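Local coordinates for protein catechol 1,2-dioxygenase (Pseudomonas putida, PDB 2AZQ) that probably catalyses, with a ferric iron cofactor, the intradiol cleavage of catechol by dioxygen to cis,cis-muconate, the opening step of the catechol branch of the beta-ketoadipate pathway, at residues His223-Ile226 against Arg232-Thr235; Pro108-Gly113 against Thr151-His156; Tyr245-Phe250 against Thr254-Ile259. All coordinates share one frame; numbering follows the deposited sequence.

Interaction 1. Residues His223-Ile226 against Arg232-Thr235. With FE (Fe (III) ion), chain B.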
loop_
_atom_site.group_PDB
_atom_site.type_symbol
_atom_site.label_atom_id
_atom_site.label_comp_id
_atom_site.label_asym_id
_atom_site.label_seq_id
_atom_site.Cartn_x
_atom_site.Cartn_y
_atom_site.Cartn_z
ATOM N N HIS A 223 4.521 14.741 -21.736
ATOM C CA HIS A 223 3.699 15.345 -20.649
ATOM C C HIS A 223 3.769 16.888 -20.554
ATOM O O HIS A 223 4.822 17.497 -20.771
ATOM C CB HIS A 223 4.182 14.784 -19.300
ATOM C CG HIS A 223 4.069 13.299 -19.154
ATOM N ND1 HIS A 223 2.912 12.663 -18.761
ATOM C CD2 HIS A 223 4.986 12.323 -19.351
ATOM C CE1 HIS A 223 3.122 11.358 -18.725
ATOM N NE2 HIS A 223 4.373 11.127 -19.079
ATOM N N PHE A 224 2.641 17.517 -20.252
ATOM C CA PHE A 224 2.647 18.967 -20.089
ATOM C C PHE A 224 1.944 19.494 -18.873
ATOM O O PHE A 224 0.888 18.995 -18.467
ATOM C CB PHE A 224 2.014 19.719 -21.267
ATOM C CG PHE A 224 2.733 19.556 -22.553
ATOM C CD1 PHE A 224 2.475 18.466 -23.369
ATOM C CD2 PHE A 224 3.663 20.510 -22.963
ATOM C CE1 PHE A 224 3.119 18.329 -24.582
ATOM C CE2 PHE A 224 4.312 20.381 -24.168
ATOM C CZ PHE A 224 4.036 19.286 -24.988
ATOM N N PHE A 225 2.559 20.518 -18.299
ATOM C CA PHE A 225 2.014 21.271 -17.168
ATOM C C PHE A 225 2.018 22.655 -17.820
ATOM O O PHE A 225 3.072 23.140 -18.230
ATOM C CB PHE A 225 2.966 21.264 -15.977
ATOM C CG PHE A 225 2.649 20.246 -14.944
ATOM C CD1 PHE A 225 3.556 19.982 -13.922
ATOM C CD2 PHE A 225 1.457 19.559 -14.963
ATOM C CE1 PHE A 225 3.279 19.034 -12.929
ATOM C CE2 PHE A 225 1.179 18.608 -13.965
ATOM C CZ PHE A 225 2.095 18.351 -12.952
ATOM N N ILE A 226 0.847 23.254 -17.975
ATOM C CA ILE A 226 0.760 24.555 -18.616
ATOM C C ILE A 226 -0.009 25.497 -17.705
ATOM O O ILE A 226 -1.095 25.186 -17.203
ATOM C CB ILE A 226 0.140 24.416 -20.031
ATOM C CG1 ILE A 226 0.994 23.397 -20.809
ATOM C CG2 ILE A 226 0.146 25.761 -20.767
ATOM C CD1 ILE A 226 0.958 23.447 -22.306
ATOM N N ARG A 232 -6.175 29.082 -15.738
ATOM C CA ARG A 232 -6.315 27.807 -15.058
ATOM C C ARG A 232 -5.248 26.798 -15.491
ATOM O O ARG A 232 -5.074 26.518 -16.675
ATOM C CB ARG A 232 -7.721 27.265 -15.309
ATOM C CG ARG A 232 -8.062 25.998 -14.544
ATOM C CD ARG A 232 -9.491 25.528 -14.808
ATOM N NE ARG A 232 -9.826 24.343 -14.018
ATOM C CZ ARG A 232 -10.921 23.608 -14.200
ATOM N NH1 ARG A 232 -11.797 23.929 -15.145
ATOM N NH2 ARG A 232 -11.132 22.538 -13.450
ATOM N N HIS A 233 -4.540 26.266 -14.501
ATOM C CA HIS A 233 -3.474 25.304 -14.685
ATOM C C HIS A 233 -4.001 24.065 -15.394
ATOM O O HIS A 233 -5.074 23.564 -15.048
ATOM C CB HIS A 233 -2.919 24.945 -13.315
ATOM C CG HIS A 233 -1.812 23.937 -13.348
ATOM N ND1 HIS A 233 -0.487 24.284 -13.181
ATOM C CD2 HIS A 233 -1.837 22.591 -13.517
ATOM C CE1 HIS A 233 0.256 23.193 -13.243
ATOM N NE2 HIS A 233 -0.539 22.152 -13.446
ATOM N N LEU A 234 -3.245 23.553 -16.369
ATOM C CA LEU A 234 -3.666 22.373 -17.148
ATOM C C LEU A 234 -2.602 21.267 -17.181
ATOM O O LEU A 234 -1.422 21.536 -17.382
ATOM C CB LEU A 234 -4.050 22.829 -18.567
ATOM C CG LEU A 234 -4.455 22.037 -19.825
ATOM C CD1 LEU A 234 -3.246 21.479 -20.508
ATOM C CD2 LEU A 234 -5.475 20.978 -19.507
ATOM N N THR A 235 -3.033 20.030 -16.926
ATOM C CA THR A 235 -2.151 18.880 -16.942
ATOM C C THR A 235 -2.659 18.108 -18.132
ATOM O O THR A 235 -3.841 17.789 -18.195
ATOM C CB THR A 235 -2.312 18.037 -15.677
ATOM O OG1 THR A 235 -1.921 18.823 -14.564
ATOM C CG2 THR A 235 -1.436 16.784 -15.706
HETATM FE FE FE B . 4.695 9.152 -19.081
#
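Near the turn of the beta hairpin made by strands 217-227 and 234-240, I226 and L234 face each other as an antiparallel hydrogen-bonded pair. I226 N donates to L234 O at 2.9 Å, and L234 N returns a bond to I226 O at 2.8 Å, both nearly straight. One step on, F225 and T235 form the adjoining non-hydrogen-bonded pair, with CA atoms 4.8 Å apart. T235 CA also makes a CA-H...O contact with F224 O at 3.4 Å. I226 and L234 point to one face of the sheet, F225 and T235 to the other. On that second face F225 and T235 run side by side, with T235 CB in the plane of the phenyl ring at its edge, 3.9 Å from F225 CE2. H233, just before the strand, has CG anti to its backbone N (chi1 179°), which brings its imidazole beside F225: the ring centroids are 5.1 Å apart and the planes meet obliquely at 59°. I226 O lies over one face of the H233 ring, toward its rim. At the far end of 223-226, H223 NE2 binds the ferric iron at 2.0 Å, together with Y163, Y197 and H221, so the hairpin strand itself delivers two of the four protein ligands. Strand 217-227 lies between strands 151-155 and 234-240 in the sheet. The F224 ring meets F288 of strand 281-289, while R232, at the loop end of the hairpin, forms a salt bridge with D92 of helix 80-94.

Interaction 2. Residues Pro108-Gly113 against Thr151-His156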
loop_
_atom_site.group_PDB
_atom_site.type_symbol
_atom_site.label_atom_id
_atom_site.label_comp_id
_atom_site.label_asym_id
_atom_site.label_seq_id
_atom_site.Cartn_x
_atom_site.Cartn_y
_atom_site.Cartn_z
ATOM N N PRO A 108 3.064 9.239 -12.742
ATOM C CA PRO A 108 3.870 9.272 -11.519
ATOM C C PRO A 108 5.315 9.744 -11.633
ATOM O O PRO A 108 6.017 9.780 -10.613
ATOM C CB PRO A 108 3.834 7.825 -11.096
ATOM C CG PRO A 108 4.131 7.163 -12.456
ATOM C CD PRO A 108 3.220 7.938 -13.423
ATOM N N LEU A 109 5.761 10.116 -12.839
ATOM C CA LEU A 109 7.155 10.497 -13.081
ATOM C C LEU A 109 7.588 11.957 -13.283
ATOM O O LEU A 109 8.554 12.210 -14.005
ATOM C CB LEU A 109 7.654 9.680 -14.264
ATOM C CG LEU A 109 7.182 8.217 -14.207
ATOM C CD1 LEU A 109 7.301 7.595 -15.590
ATOM C CD2 LEU A 109 7.945 7.442 -13.173
ATOM N N TYR A 110 6.915 12.909 -12.654
ATOM C CA TYR A 110 7.300 14.314 -12.776
ATOM C C TYR A 110 8.433 14.610 -11.797
ATOM O O TYR A 110 8.558 13.921 -10.790
ATOM C CB TYR A 110 6.123 15.208 -12.412
ATOM C CG TYR A 110 6.442 16.686 -12.436
ATOM C CD1 TYR A 110 6.607 17.369 -13.648
ATOM C CD2 TYR A 110 6.559 17.401 -11.247
ATOM C CE1 TYR A 110 6.869 18.749 -13.667
ATOM C CE2 TYR A 110 6.819 18.758 -11.240
ATOM C CZ TYR A 110 6.965 19.444 -12.446
ATOM O OH TYR A 110 7.102 20.826 -12.422
ATOM N N VAL A 111 9.252 15.624 -12.095
ATOM C CA VAL A 111 10.366 16.058 -11.233
ATOM C C VAL A 111 10.458 17.594 -11.261
ATOM O O VAL A 111 10.670 18.208 -12.318
ATOM C CB VAL A 111 11.736 15.522 -11.685
ATOM C CG1 VAL A 111 12.777 15.944 -10.656
ATOM C CG2 VAL A 111 11.705 14.004 -11.881
ATOM N N ALA A 112 10.320 18.215 -10.096
ATOM C CA ALA A 112 10.325 19.671 -9.994
ATOM C C ALA A 112 11.624 20.385 -10.320
ATOM O O ALA A 112 12.691 19.790 -10.336
ATOM C CB ALA A 112 9.862 20.071 -8.611
ATOM N N GLY A 113 11.501 21.678 -10.597
ATOM C CA GLY A 113 12.644 22.530 -10.893
ATOM C C GLY A 113 13.463 22.330 -12.152
ATOM O O GLY A 113 14.623 22.754 -12.181
ATOM N N THR A 151 4.125 29.435 -18.926
ATOM C CA THR A 151 5.156 28.415 -18.761
ATOM C C THR A 151 4.701 27.062 -19.264
ATOM O O THR A 151 3.645 26.594 -18.872
ATOM C CB THR A 151 5.531 28.265 -17.273
ATOM O OG1 THR A 151 6.309 29.391 -16.864
ATOM C CG2 THR A 151 6.305 26.982 -17.028
ATOM N N VAL A 152 5.439 26.441 -20.167
ATOM C CA VAL A 152 5.027 25.102 -20.557
ATOM C C VAL A 152 6.122 24.204 -19.976
ATOM O O VAL A 152 7.307 24.300 -20.359
ATOM C CB VAL A 152 4.854 24.874 -22.114
ATOM C CG1 VAL A 152 4.726 26.194 -22.860
ATOM C CG2 VAL A 152 5.953 23.973 -22.647
ATOM N N ASP A 153 5.700 23.388 -19.005
ATOM C CA ASP A 153 6.544 22.444 -18.259
ATOM C C ASP A 153 6.436 21.044 -18.887
ATOM O O ASP A 153 5.409 20.383 -18.701
ATOM C CB ASP A 153 6.018 22.368 -16.842
ATOM C CG ASP A 153 7.067 21.987 -15.849
ATOM O OD1 ASP A 153 7.927 21.143 -16.202
ATOM O OD2 ASP A 153 6.997 22.519 -14.710
ATOM N N LEU A 154 7.476 20.579 -19.589
ATOM C CA LEU A 154 7.397 19.271 -20.247
ATOM C C LEU A 154 8.467 18.232 -19.939
ATOM O O LEU A 154 9.635 18.549 -19.719
ATOM C CB LEU A 154 7.334 19.439 -21.779
ATOM C CG LEU A 154 8.562 19.900 -22.596
ATOM C CD1 LEU A 154 8.162 19.899 -24.076
ATOM C CD2 LEU A 154 9.059 21.273 -22.170
ATOM N N TRP A 155 8.048 16.971 -19.946
ATOM C CA TRP A 155 8.953 15.856 -19.683
ATOM C C TRP A 155 8.524 14.642 -20.507
ATOM O O TRP A 155 7.335 14.451 -20.730
ATOM C CB TRP A 155 8.978 15.537 -18.175
ATOM C CG TRP A 155 7.691 15.039 -17.526
ATOM C CD1 TRP A 155 7.425 13.753 -17.130
ATOM C CD2 TRP A 155 6.546 15.821 -17.101
ATOM N NE1 TRP A 155 6.205 13.683 -16.488
ATOM C CE2 TRP A 155 5.643 14.931 -16.453
ATOM C CE3 TRP A 155 6.199 17.174 -17.201
ATOM C CZ2 TRP A 155 4.423 15.349 -15.915
ATOM C CZ3 TRP A 155 4.973 17.588 -16.659
ATOM C CH2 TRP A 155 4.104 16.670 -16.025
ATOM N N HIS A 156 9.485 13.857 -20.996
ATOM C CA HIS A 156 9.161 12.666 -21.780
ATOM C C HIS A 156 10.296 11.666 -21.758
ATOM O O HIS A 156 11.434 12.017 -21.396
ATOM C CB HIS A 156 8.772 13.027 -23.229
ATOM C CG HIS A 156 9.912 13.472 -24.109
ATOM N ND1 HIS A 156 10.841 12.597 -24.636
ATOM C CD2 HIS A 156 10.230 14.693 -24.608
ATOM C CE1 HIS A 156 11.678 13.256 -25.419
ATOM N NE2 HIS A 156 11.331 14.529 -25.419
#
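Y110 and W155 mark the nearest approach of the two backbones, CA to CA 7.3 Å. Residues 108-113 are irregular loop, extended at Y110 and V111, and pass over strand 151-155 without a backbone hydrogen bond to it; side chains carry the contact. The alternation of the strand turns D153 and W155 up to the loop, while L154 between them faces the other way. Y110 spans both. Its CG is anti to the backbone N, which lays the phenol along the strand, with its near end over the indole and its hydroxyl beside D153. The edge of the tyrosine ring stands on the face of W155: the centroids of the Y110 ring and the six-membered ring of W155 are 4.7 Å apart, with planes at 65°. CD1 of Y110 is the leading atom of this edge-to-face pair, 3.4 Å from W155 CZ3. Further back, Y110 CA sits over the five-membered ring, 4.2 Å from its centroid, in a CH-pi contact. W155 CG lies between its own N and carbonyl carbon (chi1 64°), and the indole spreads flat beneath Y110. At the far end Y110 OH donates to D153 OD2 at 2.8 Å, approaching from above the carboxylate plane, 42° out of it. Hydroxyl bond and indole face together hold the phenol at both ends. L109 O, 3.7 Å from W155 CD1, is also hydrogen-bonded by R176 NH2. Behind the indole, W155 stacks on the iron ligand H223, and the L109 side chain touches the ligand Y163 and comes within about 5 Å of the iron. This is a second shell around the four-ligand ferric site of an intradiol dioxygenase.

Interaction 3. Residues Tyr245-Phe250 against Thr254-Ile259; sequences YLWDDF and TRDGLI
W247 reaches across to T254, D256 and I259 with its indole. Its CB and CG only carry the ring outward; CG turns back beside the backbone N (chi1 -61°), which sends the ring over 254-259. On the pyrrole side NE1 and CE2 are turned to the I259 side chain, whose end methyl is modelled too close to the indole for its exact place to be trusted. Off the same side of the ring plane, CE3 at the benzene end approaches T254 OG1 at 4.0 Å, and CZ3 comes to 3.9 Å from T254 O. The tip, CH2, ends against the next peptide, 3.8 Å from D256 N, which lies at the ring edge, with the D256 carboxylate also near CH2. L246 adds a second apolar contact, reaching tip to tip toward I259: L246 CD1 is 4.0 Å from I259 CG2. Beneath the indole T254 OG1 probably donates to L246 O, though this carbonyl is modelled too close to T254 CG2 and the bond is doubtful in detail. Each segment is folded by its own turn. A type I turn, Y245 to D248, is closed by D248 N to Y245 O at 2.7 Å, and a type II turn, R255 to L258, by L258 N to R255 O at 3.1 Å, with G257 at its positive-phi third position. D249 OD2 takes a hydrogen bond from A253 N, and R255 forms a salt bridge with D89 of helix 80-94. The contact pinches a helix-free crossover loop between parallel neighbours, strands 234-240 and 259-265; I259 opens the second of these, and D249 brings the loop to about 8 Å from the iron.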
loop_
_atom_site.group_PDB
_atom_site.type_symbol
_atom_site.label_atom_id
_atom_site.label_comp_id
_atom_site.label_asym_id
_atom_site.label_seq_id
_atom_site.Cartn_x
_atom_site.Cartn_y
_atom_site.Cartn_z
ATOM N N TYR A 245 -0.304 1.469 -29.631
ATOM C CA TYR A 245 -1.183 1.627 -28.471
ATOM C C TYR A 245 -1.997 2.917 -28.288
ATOM O O TYR A 245 -2.681 3.071 -27.265
ATOM C CB TYR A 245 -0.392 1.358 -27.206
ATOM C CG TYR A 245 0.161 -0.025 -27.176
ATOM C CD1 TYR A 245 1.427 -0.311 -27.702
ATOM C CD2 TYR A 245 -0.598 -1.072 -26.662
ATOM C CE1 TYR A 245 1.923 -1.612 -27.711
ATOM C CE2 TYR A 245 -0.110 -2.381 -26.667
ATOM C CZ TYR A 245 1.146 -2.637 -27.189
ATOM O OH TYR A 245 1.618 -3.918 -27.158
ATOM N N LEU A 246 -1.922 3.813 -29.285
ATOM C CA LEU A 246 -2.630 5.083 -29.283
ATOM C C LEU A 246 -3.970 4.959 -28.570
ATOM O O LEU A 246 -4.281 5.729 -27.674
ATOM C CB LEU A 246 -2.890 5.541 -30.708
ATOM C CG LEU A 246 -2.452 6.966 -31.049
ATOM C CD1 LEU A 246 -3.250 7.462 -32.260
ATOM C CD2 LEU A 246 -2.664 7.891 -29.844
ATOM N N TRP A 247 -4.768 3.981 -28.976
ATOM C CA TRP A 247 -6.075 3.774 -28.370
ATOM C C TRP A 247 -6.189 2.432 -27.660
ATOM O O TRP A 247 -7.191 1.747 -27.827
ATOM C CB TRP A 247 -7.173 3.880 -29.430
ATOM C CG TRP A 247 -7.226 5.226 -30.117
ATOM C CD1 TRP A 247 -6.658 5.563 -31.315
ATOM C CD2 TRP A 247 -7.811 6.435 -29.592
ATOM N NE1 TRP A 247 -6.853 6.906 -31.565
ATOM C CE2 TRP A 247 -7.554 7.464 -30.529
ATOM C CE3 TRP A 247 -8.522 6.744 -28.422
ATOM C CZ2 TRP A 247 -7.983 8.785 -30.333
ATOM C CZ3 TRP A 247 -8.948 8.056 -28.228
ATOM C CH2 TRP A 247 -8.676 9.062 -29.182
ATOM N N ASP A 248 -5.163 2.064 -26.886
ATOM C CA ASP A 248 -5.130 0.817 -26.135
ATOM C C ASP A 248 -4.159 0.978 -24.958
ATOM O O ASP A 248 -3.551 0.021 -24.458
ATOM C CB ASP A 248 -4.723 -0.334 -27.069
ATOM C CG ASP A 248 -4.617 -1.670 -26.349
ATOM O OD1 ASP A 248 -5.436 -1.948 -25.439
ATOM O OD2 ASP A 248 -3.722 -2.459 -26.708
ATOM N N ASP A 249 -4.043 2.225 -24.515
ATOM C CA ASP A 249 -3.181 2.641 -23.406
ATOM C C ASP A 249 -3.618 1.965 -22.105
ATOM O O ASP A 249 -4.782 2.002 -21.762
ATOM C CB ASP A 249 -3.274 4.166 -23.295
ATOM C CG ASP A 249 -2.382 4.726 -22.232
ATOM O OD1 ASP A 249 -1.378 4.059 -21.914
ATOM O OD2 ASP A 249 -2.655 5.844 -21.740
ATOM N N PHE A 250 -2.691 1.347 -21.381
ATOM C CA PHE A 250 -3.053 0.664 -20.137
ATOM C C PHE A 250 -3.461 1.609 -18.981
ATOM O O PHE A 250 -3.967 1.150 -17.930
ATOM C CB PHE A 250 -1.923 -0.281 -19.661
ATOM C CG PHE A 250 -1.002 0.330 -18.641
ATOM C CD1 PHE A 250 0.031 1.182 -19.022
ATOM C CD2 PHE A 250 -1.206 0.096 -17.280
ATOM C CE1 PHE A 250 0.841 1.792 -18.072
ATOM C CE2 PHE A 250 -0.400 0.707 -16.314
ATOM C CZ PHE A 250 0.618 1.552 -16.705
ATOM N N THR A 254 -5.114 8.498 -23.403
ATOM C CA THR A 254 -5.431 9.027 -24.725
ATOM C C THR A 254 -6.897 9.488 -24.884
ATOM O O THR A 254 -7.840 8.755 -24.577
ATOM C CB THR A 254 -5.076 8.012 -25.835
ATOM O OG1 THR A 254 -5.730 6.768 -25.578
ATOM C CG2 THR A 254 -3.598 7.754 -25.853
ATOM N N ARG A 255 -7.043 10.726 -25.351
ATOM C CA ARG A 255 -8.323 11.370 -25.587
ATOM C C ARG A 255 -8.343 12.067 -26.933
ATOM O O ARG A 255 -7.296 12.425 -27.474
ATOM C CB ARG A 255 -8.595 12.480 -24.578
ATOM C CG ARG A 255 -8.719 12.106 -23.148
ATOM C CD ARG A 255 -9.624 13.139 -22.555
ATOM N NE ARG A 255 -9.744 13.099 -21.108
ATOM C CZ ARG A 255 -10.707 13.724 -20.438
ATOM N NH1 ARG A 255 -11.627 14.426 -21.087
ATOM N NH2 ARG A 255 -10.737 13.669 -19.116
ATOM N N ASP A 256 -9.545 12.304 -27.445
ATOM C CA ASP A 256 -9.685 13.031 -28.693
ATOM C C ASP A 256 -9.197 14.458 -28.514
ATOM O O ASP A 256 -9.451 15.104 -27.492
ATOM C CB ASP A 256 -11.137 13.021 -29.166
ATOM C CG ASP A 256 -11.433 11.826 -30.027
ATOM O OD1 ASP A 256 -10.841 11.755 -31.129
ATOM O OD2 ASP A 256 -12.224 10.947 -29.607
ATOM N N GLY A 257 -8.468 14.942 -29.509
ATOM C CA GLY A 257 -7.965 16.292 -29.430
ATOM C C GLY A 257 -6.634 16.325 -28.730
ATOM O O GLY A 257 -6.063 17.396 -28.532
ATOM N N LEU A 258 -6.142 15.147 -28.355
ATOM C CA LEU A 258 -4.870 15.038 -27.660
ATOM C C LEU A 258 -3.838 14.271 -28.471
ATOM O O LEU A 258 -2.751 13.927 -27.984
ATOM C CB LEU A 258 -5.065 14.395 -26.272
ATOM C CG LEU A 258 -5.615 15.367 -25.224
ATOM C CD1 LEU A 258 -5.574 14.747 -23.807
ATOM C CD2 LEU A 258 -4.780 16.639 -25.278
ATOM N N ILE A 259 -4.178 14.014 -29.722
ATOM C CA ILE A 259 -3.269 13.288 -30.594
ATOM C C ILE A 259 -2.432 14.213 -31.468
ATOM O O ILE A 259 -2.955 15.045 -32.184
ATOM C CB ILE A 259 -4.042 12.268 -31.457
ATOM C CG1 ILE A 259 -4.765 11.306 -30.523
ATOM C CG2 ILE A 259 -3.095 11.495 -32.368
ATOM C CD1 ILE A 259 -5.296 10.093 -31.198
#

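In the fold
From the N terminus, interaction 2 comes first, drawing the loop after helix 80-94 onto strand 151-155 and closing a 37-residue excursion. The chain then runs to strand 217-227, where interaction 1 closes a short hairpin, and on past strand 234-240 to interaction 3, which closes a tight loop before strand 259-265. The three are in series; none encloses or crosses another. Interactions 1 and 2 are joined directly, because F225 O and D153 N, and H223 N and W155 O, probably hydrogen-bond between adjacent strands. Interaction 3 does not touch either, its centre about 17 Å from that of interaction 1 and 20 Å from that of interaction 2.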